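PDB 3WQB: extracellular serine protease from Aeromonas sobria, which cleaves peptide bonds after paired basic residues, Lys-Lys or Lys-Arg, as a calcium-binding secreted protease of the furin subfamily that attacks host plasma proteins. Local coordinates for residues F174-G179 against F253-V258; L361-A366 against K537-S542. The protein carries 1 engineered substitution. All blocks are in the same frame, centred on the assembly; numbering follows the deposited sequence.

Contact 1 (F174-G179 against F253-V258)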
loop_
_atom_site.group_PDB
_atom_site.type_symbol
_atom_site.label_atom_id
_atom_site.label_comp_id
_atom_site.label_asym_id
_atom_site.label_seq_id
_atom_site.Cartn_x
_atom_site.Cartn_y
_atom_site.Cartn_z
ATOM N N PHE A 174 7.904 5.117 -8.271
ATOM C CA PHE A 174 7.015 6.000 -7.500
ATOM C C PHE A 174 6.804 5.403 -6.133
ATOM O O PHE A 174 6.167 4.358 -5.996
ATOM C CB PHE A 174 5.677 6.205 -8.214
ATOM C CG PHE A 174 5.800 6.999 -9.479
ATOM C CD1 PHE A 174 6.042 6.372 -10.695
ATOM C CD2 PHE A 174 5.696 8.389 -9.449
ATOM C CE1 PHE A 174 6.177 7.127 -11.871
ATOM C CE2 PHE A 174 5.833 9.145 -10.607
ATOM C CZ PHE A 174 6.072 8.513 -11.825
ATOM N N ASN A 175 7.385 6.056 -5.133
ATOM C CA ASN A 175 7.293 5.593 -3.759
ATOM C C ASN A 175 6.062 6.146 -3.058
ATOM O O ASN A 175 5.916 7.358 -2.938
ATOM C CB ASN A 175 8.555 5.996 -2.996
ATOM C CG ASN A 175 8.602 5.397 -1.613
ATOM O OD1 ASN A 175 9.260 4.379 -1.402
ATOM N ND2 ASN A 175 7.892 6.012 -0.666
ATOM N N GLN A 176 5.173 5.250 -2.625
ATOM C CA GLN A 176 3.924 5.638 -1.964
ATOM C C GLN A 176 3.834 5.029 -0.565
ATOM O O GLN A 176 3.217 3.968 -0.358
ATOM C CB GLN A 176 2.720 5.206 -2.781
ATOM C CG GLN A 176 2.734 5.707 -4.198
ATOM C CD GLN A 176 1.714 4.967 -5.002
ATOM O OE1 GLN A 176 0.565 5.413 -5.146
ATOM N NE2 GLN A 176 2.090 3.769 -5.451
ATOM N N SER A 177 4.476 5.703 0.388
ATOM C CA SER A 177 4.507 5.259 1.781
ATOM C C SER A 177 3.241 5.691 2.520
ATOM O O SER A 177 3.308 6.270 3.618
ATOM C CB SER A 177 5.746 5.822 2.473
ATOM O OG SER A 177 6.915 5.143 2.043
ATOM N N TYR A 178 2.089 5.416 1.911
ATOM C CA TYR A 178 0.803 5.865 2.435
ATOM C C TYR A 178 -0.313 4.891 2.087
ATOM O O TYR A 178 -0.123 3.982 1.282
ATOM C CB TYR A 178 0.470 7.290 1.945
ATOM C CG TYR A 178 0.422 7.451 0.441
ATOM C CD1 TYR A 178 -0.675 6.990 -0.305
ATOM C CD2 TYR A 178 1.453 8.104 -0.235
ATOM C CE1 TYR A 178 -0.727 7.145 -1.691
ATOM C CE2 TYR A 178 1.411 8.270 -1.616
ATOM C CZ TYR A 178 0.319 7.790 -2.335
ATOM O OH TYR A 178 0.272 7.948 -3.698
ATOM N N GLY A 179 -1.468 5.075 2.725
ATOM C CA GLY A 179 -2.613 4.234 2.454
ATOM C C GLY A 179 -3.844 4.760 3.154
ATOM O O GLY A 179 -3.783 5.745 3.906
ATOM N N PHE A 253 -3.095 -3.863 -9.077
ATOM C CA PHE A 253 -2.021 -4.554 -9.812
ATOM C C PHE A 253 -0.776 -3.708 -10.050
ATOM O O PHE A 253 0.324 -4.179 -9.818
ATOM C CB PHE A 253 -2.515 -5.170 -11.126
ATOM C CG PHE A 253 -1.435 -5.857 -11.912
ATOM C CD1 PHE A 253 -0.903 -7.069 -11.468
ATOM C CD2 PHE A 253 -0.939 -5.293 -13.093
ATOM C CE1 PHE A 253 0.088 -7.718 -12.192
ATOM C CE2 PHE A 253 0.061 -5.932 -13.815
ATOM C CZ PHE A 253 0.566 -7.148 -13.369
ATOM N N TRP A 254 -0.954 -2.474 -10.517
ATOM C CA TRP A 254 0.183 -1.588 -10.810
ATOM C C TRP A 254 0.985 -1.292 -9.551
ATOM O O TRP A 254 2.209 -1.136 -9.622
ATOM C CB TRP A 254 -0.282 -0.297 -11.495
ATOM C CG TRP A 254 -1.266 -0.613 -12.577
ATOM C CD1 TRP A 254 -2.593 -0.303 -12.591
ATOM C CD2 TRP A 254 -1.025 -1.410 -13.753
ATOM N NE1 TRP A 254 -3.189 -0.816 -13.728
ATOM C CE2 TRP A 254 -2.251 -1.508 -14.449
ATOM C CE3 TRP A 254 0.115 -2.033 -14.294
ATOM C CZ2 TRP A 254 -2.373 -2.213 -15.660
ATOM C CZ3 TRP A 254 -0.006 -2.720 -15.510
ATOM C CH2 TRP A 254 -1.239 -2.807 -16.167
ATOM N N ASN A 255 0.319 -1.258 -8.393
ATOM C CA ASN A 255 1.017 -1.119 -7.126
ATOM C C ASN A 255 1.656 -2.427 -6.710
ATOM O O ASN A 255 0.972 -3.463 -6.652
ATOM C CB ASN A 255 0.037 -0.693 -6.038
ATOM C CG ASN A 255 -0.240 0.780 -6.051
ATOM O OD1 ASN A 255 0.645 1.574 -6.365
ATOM N ND2 ASN A 255 -1.469 1.168 -5.693
ATOM N N LEU A 256 2.958 -2.374 -6.430
ATOM C CA LEU A 256 3.654 -3.466 -5.770
ATOM C C LEU A 256 3.502 -3.213 -4.270
ATOM O O LEU A 256 4.124 -2.290 -3.726
ATOM C CB LEU A 256 5.132 -3.473 -6.186
ATOM C CG LEU A 256 5.973 -4.713 -5.848
ATOM C CD1 LEU A 256 7.301 -4.684 -6.582
ATOM C CD2 LEU A 256 6.203 -4.819 -4.345
ATOM N N VAL A 257 2.666 -4.014 -3.619
ATOM C CA VAL A 257 2.300 -3.782 -2.217
ATOM C C VAL A 257 3.237 -4.547 -1.286
ATOM O O VAL A 257 3.498 -5.733 -1.499
ATOM C CB VAL A 257 0.824 -4.136 -1.951
ATOM C CG1 VAL A 257 0.441 -3.773 -0.531
ATOM C CG2 VAL A 257 -0.101 -3.396 -2.917
ATOM N N VAL A 258 3.759 -3.858 -0.263
ATOM C CA VAL A 258 4.770 -4.458 0.614
ATOM C C VAL A 258 4.392 -4.451 2.079
ATOM O O VAL A 258 3.845 -3.469 2.589
ATOM C CB VAL A 258 6.171 -3.818 0.433
ATOM C CG1 VAL A 258 6.642 -3.967 -0.994
ATOM C CG2 VAL A 258 6.173 -2.362 0.834
HETATM O O HOH W 1 -1.919 4.013 -5.191
#

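Contact 2 (L361-A366 against K537-S542)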
loop_
_atom_site.group_PDB
_atom_site.type_symbol
_atom_site.label_atom_id
_atom_site.label_comp_id
_atom_site.label_asym_id
_atom_site.label_seq_id
_atom_site.Cartn_x
_atom_site.Cartn_y
_atom_site.Cartn_z
ATOM N N LEU A 361 11.358 -7.195 -13.450
ATOM C CA LEU A 361 11.938 -6.938 -12.137
ATOM C C LEU A 361 11.121 -7.579 -11.017
ATOM O O LEU A 361 11.682 -8.143 -10.074
ATOM C CB LEU A 361 12.113 -5.436 -11.924
ATOM C CG LEU A 361 13.034 -4.780 -12.956
ATOM C CD1 LEU A 361 12.794 -3.285 -12.982
ATOM C CD2 LEU A 361 14.485 -5.101 -12.702
ATOM N N ARG A 362 9.795 -7.508 -11.136
ATOM C CA ARG A 362 8.915 -8.225 -10.211
ATOM C C ARG A 362 9.192 -9.727 -10.206
ATOM O O ARG A 362 9.231 -10.348 -9.136
ATOM C CB ARG A 362 7.448 -7.999 -10.551
ATOM C CG ARG A 362 6.906 -6.638 -10.190
ATOM C CD ARG A 362 5.395 -6.698 -10.237
ATOM N NE ARG A 362 4.818 -5.400 -9.924
ATOM C CZ ARG A 362 3.517 -5.125 -9.917
ATOM N NH1 ARG A 362 2.617 -6.067 -10.199
ATOM N NH2 ARG A 362 3.121 -3.891 -9.638
ATOM N N ASP A 363 9.374 -10.301 -11.396
ATOM C CA ASP A 363 9.643 -11.728 -11.528
ATOM C C ASP A 363 10.938 -12.095 -10.808
ATOM O O ASP A 363 11.004 -13.087 -10.076
ATOM C CB ASP A 363 9.735 -12.107 -13.010
ATOM C CG ASP A 363 9.816 -13.604 -13.227
ATOM O OD1 ASP A 363 8.834 -14.312 -12.906
ATOM O OD2 ASP A 363 10.860 -14.067 -13.736
ATOM N N LEU A 364 11.963 -11.271 -11.003
ATOM C CA LEU A 364 13.259 -11.516 -10.385
ATOM C C LEU A 364 13.207 -11.368 -8.867
ATOM O O LEU A 364 13.766 -12.193 -8.163
ATOM C CB LEU A 364 14.316 -10.586 -10.988
ATOM C CG LEU A 364 14.628 -10.940 -12.441
ATOM C CD1 LEU A 364 15.253 -9.765 -13.155
ATOM C CD2 LEU A 364 15.523 -12.161 -12.514
ATOM N N LEU A 365 12.547 -10.320 -8.377
ATOM C CA LEU A 365 12.368 -10.135 -6.941
ATOM C C LEU A 365 11.587 -11.280 -6.308
ATOM O O LEU A 365 11.947 -11.768 -5.233
ATOM C CB LEU A 365 11.687 -8.792 -6.669
ATOM C CG LEU A 365 12.583 -7.562 -6.847
ATOM C CD1 LEU A 365 11.762 -6.294 -6.997
ATOM C CD2 LEU A 365 13.576 -7.439 -5.699
ATOM N N ALA A 366 10.506 -11.699 -6.964
ATOM C CA ALA A 366 9.694 -12.803 -6.442
ATOM C C ALA A 366 10.478 -14.110 -6.372
ATOM O O ALA A 366 10.438 -14.796 -5.356
ATOM C CB ALA A 366 8.425 -12.981 -7.242
ATOM N N LYS A 537 -1.023 -15.216 -5.084
ATOM C CA LYS A 537 -0.755 -16.618 -4.760
ATOM C C LYS A 537 -0.575 -17.538 -5.963
ATOM O O LYS A 537 0.090 -18.575 -5.856
ATOM C CB LYS A 537 -1.866 -17.141 -3.847
ATOM C CG LYS A 537 -1.838 -18.628 -3.549
ATOM C CD LYS A 537 -0.615 -19.028 -2.722
ATOM C CE LYS A 537 -0.623 -20.518 -2.409
ATOM N NZ LYS A 537 -1.735 -20.910 -1.500
ATOM N N PHE A 538 -1.170 -17.161 -7.091
ATOM C CA PHE A 538 -1.261 -18.050 -8.248
ATOM C C PHE A 538 -0.174 -17.807 -9.293
ATOM O O PHE A 538 -0.220 -18.348 -10.392
ATOM C CB PHE A 538 -2.658 -17.949 -8.865
ATOM C CG PHE A 538 -3.757 -18.102 -7.863
ATOM C CD1 PHE A 538 -4.073 -19.348 -7.347
ATOM C CD2 PHE A 538 -4.480 -16.991 -7.426
ATOM C CE1 PHE A 538 -5.089 -19.492 -6.406
ATOM C CE2 PHE A 538 -5.503 -17.126 -6.481
ATOM C CZ PHE A 538 -5.806 -18.382 -5.980
ATOM N N TYR A 539 0.820 -17.000 -8.934
ATOM C CA TYR A 539 1.882 -16.619 -9.851
ATOM C C TYR A 539 2.534 -17.833 -10.498
ATOM O O TYR A 539 3.083 -18.703 -9.813
ATOM C CB TYR A 539 2.928 -15.803 -9.090
ATOM C CG TYR A 539 3.921 -15.084 -9.968
ATOM C CD1 TYR A 539 3.709 -13.759 -10.337
ATOM C CD2 TYR A 539 5.073 -15.730 -10.439
ATOM C CE1 TYR A 539 4.620 -13.091 -11.146
ATOM C CE2 TYR A 539 5.993 -15.061 -11.254
ATOM C CZ TYR A 539 5.761 -13.742 -11.593
ATOM O OH TYR A 539 6.653 -13.070 -12.393
ATOM N N GLY A 540 2.492 -17.866 -11.831
ATOM C CA GLY A 540 3.133 -18.928 -12.589
ATOM C C GLY A 540 2.218 -20.068 -13.003
ATOM O O GLY A 540 2.580 -20.866 -13.860
ATOM N N GLU A 541 1.052 -20.175 -12.371
ATOM C CA GLU A 541 0.090 -21.239 -12.694
ATOM C C GLU A 541 -0.593 -21.007 -14.043
ATOM O O GLU A 541 -0.635 -19.884 -14.542
ATOM C CB GLU A 541 -0.988 -21.336 -11.603
ATOM C CG GLU A 541 -0.473 -21.857 -10.272
ATOM C CD GLU A 541 -1.563 -22.235 -9.292
ATOM O OE1 GLU A 541 -2.770 -22.145 -9.621
ATOM O OE2 GLU A 541 -1.202 -22.623 -8.164
ATOM N N SER A 542 -1.149 -22.074 -14.616
ATOM C CA SER A 542 -1.994 -21.961 -15.792
ATOM C C SER A 542 -3.375 -21.453 -15.383
ATOM O O SER A 542 -3.954 -21.923 -14.396
ATOM C CB SER A 542 -2.119 -23.308 -16.498
ATOM O OG SER A 542 -3.095 -23.237 -17.530
#

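Contact 1 (F174-G179 against F253-V258)
Q176 and N255 meet through their side-chain amides, and one direct hydrogen bond joins the two segments. NE2 of Q176 donates to OD1 of N255 over 2.8 Å, with an N-H...O angle of 154°. The acceptor lies close to the plane of the glutamine amide, whereas the donor is tilted 31° from the carbonyl plane of N255. The two amide planes stand 47° apart, and the side chains cross at about a right angle. Q176 reaches across because CG is set anti to its carbonyl carbon and the chain runs extended beyond it. NE2 also donates to the backbone O of I213, so two acceptors fix the flip of the amide.

The spacing agrees with the fold. In the parallel sheet of this subtilisin-type domain, strand 211-215 lies between strands 173-179 and 255-261, and the CA atoms of Q176 and N255 are 9.0 Å apart. The bond therefore spans the middle strand instead of pairing neighbours.

A water makes the second, indirect link: it donates to OE1 of Q176 (2.9 Å) and accepts from ND2 of N255 (2.9 Å). ND2 is gripped again by the backbone O of S249.

Within 174-179, ND2 of N175 donates to OG of S177 at 3.0 Å; S177 is also the centre of an inverse gamma turn. Its OG bonds to the backbone O of A336, the engineered residue at the predicted nucleophile position. CB of Q176 lies over the rim of one Y178 ring face, 3.4 Å above its plane, while F200 of helix 191-205 packs on both Q176 and N255.

Contact 2 (L361-A366 against K537-S542)
Y539 extends from its loop to D363 on the helix, and the close part of this contact is a single short hydrogen bond. The phenol OH donates to OD1 of D363 over 2.6 Å, using the anti lone pair of that oxygen, the one turned away from OD2. OD1 sits at the edge of the tyrosine ring and in its plane, 3.4 Å from CE2 of Y539. The carboxylate and ring planes are only 26° apart, so the two flat groups are nearly coplanar although the side chains cross at about a right angle. The hydroxyl also rests against the aspartate stem, its OH lying 3.3 Å from CB of D363.

D363 has CG anti to its backbone N (chi1 -172°), which swings the carboxylate out from the helix toward the loop. There OD1 takes a second partner, this one charged: NE of R367 one turn further along, in a salt bridge. Shared between phenol and guanidinium, this buried carboxylate probably stays ionised.

Away from that bond the fit is loose. The nearest CA atoms, those of D363 and Y539, are 9.3 Å apart, and the two segments together bury just 126 Å². A366 is turned toward the loop, yet its CB comes no nearer than 5.1 Å, to CE2 of Y539. On the far side the loop makes a type II turn from F538 to E541, closed by E541 N to F538 O (3.0 Å), which brings G540 to a partly exposed position and leads to exposed S542.

The helical partner, 358-368, packs L361 and L365 on helix 335-352 and R362 and A366 on strand 277-282 of the catalytic domain. The loop joins strands 527-535 and 545-553 of the P-domain, with F538 packed on strand 471-482.

From the N terminus, strand 173-179 comes first; contact 1 then closes a loop of 73 residues, which contains helix 191-205 and the intervening strand 211-215, when the chain reaches 255-261. Contact 2 opens later, at helix 358-368, and closes after 170 more residues, between strands 527-535 and 545-553. The two loops follow in series, neither nested nor crossed. Contact 1 stays inside the catalytic domain, within its central parallel sheet, whereas contact 2 joins that domain to the P-domain. Their centres are 17 Å apart, but R362 of contact 2 reaches contact 1: its NH2 lies 2.8 Å from the backbone O of F253, probably a hydrogen bond.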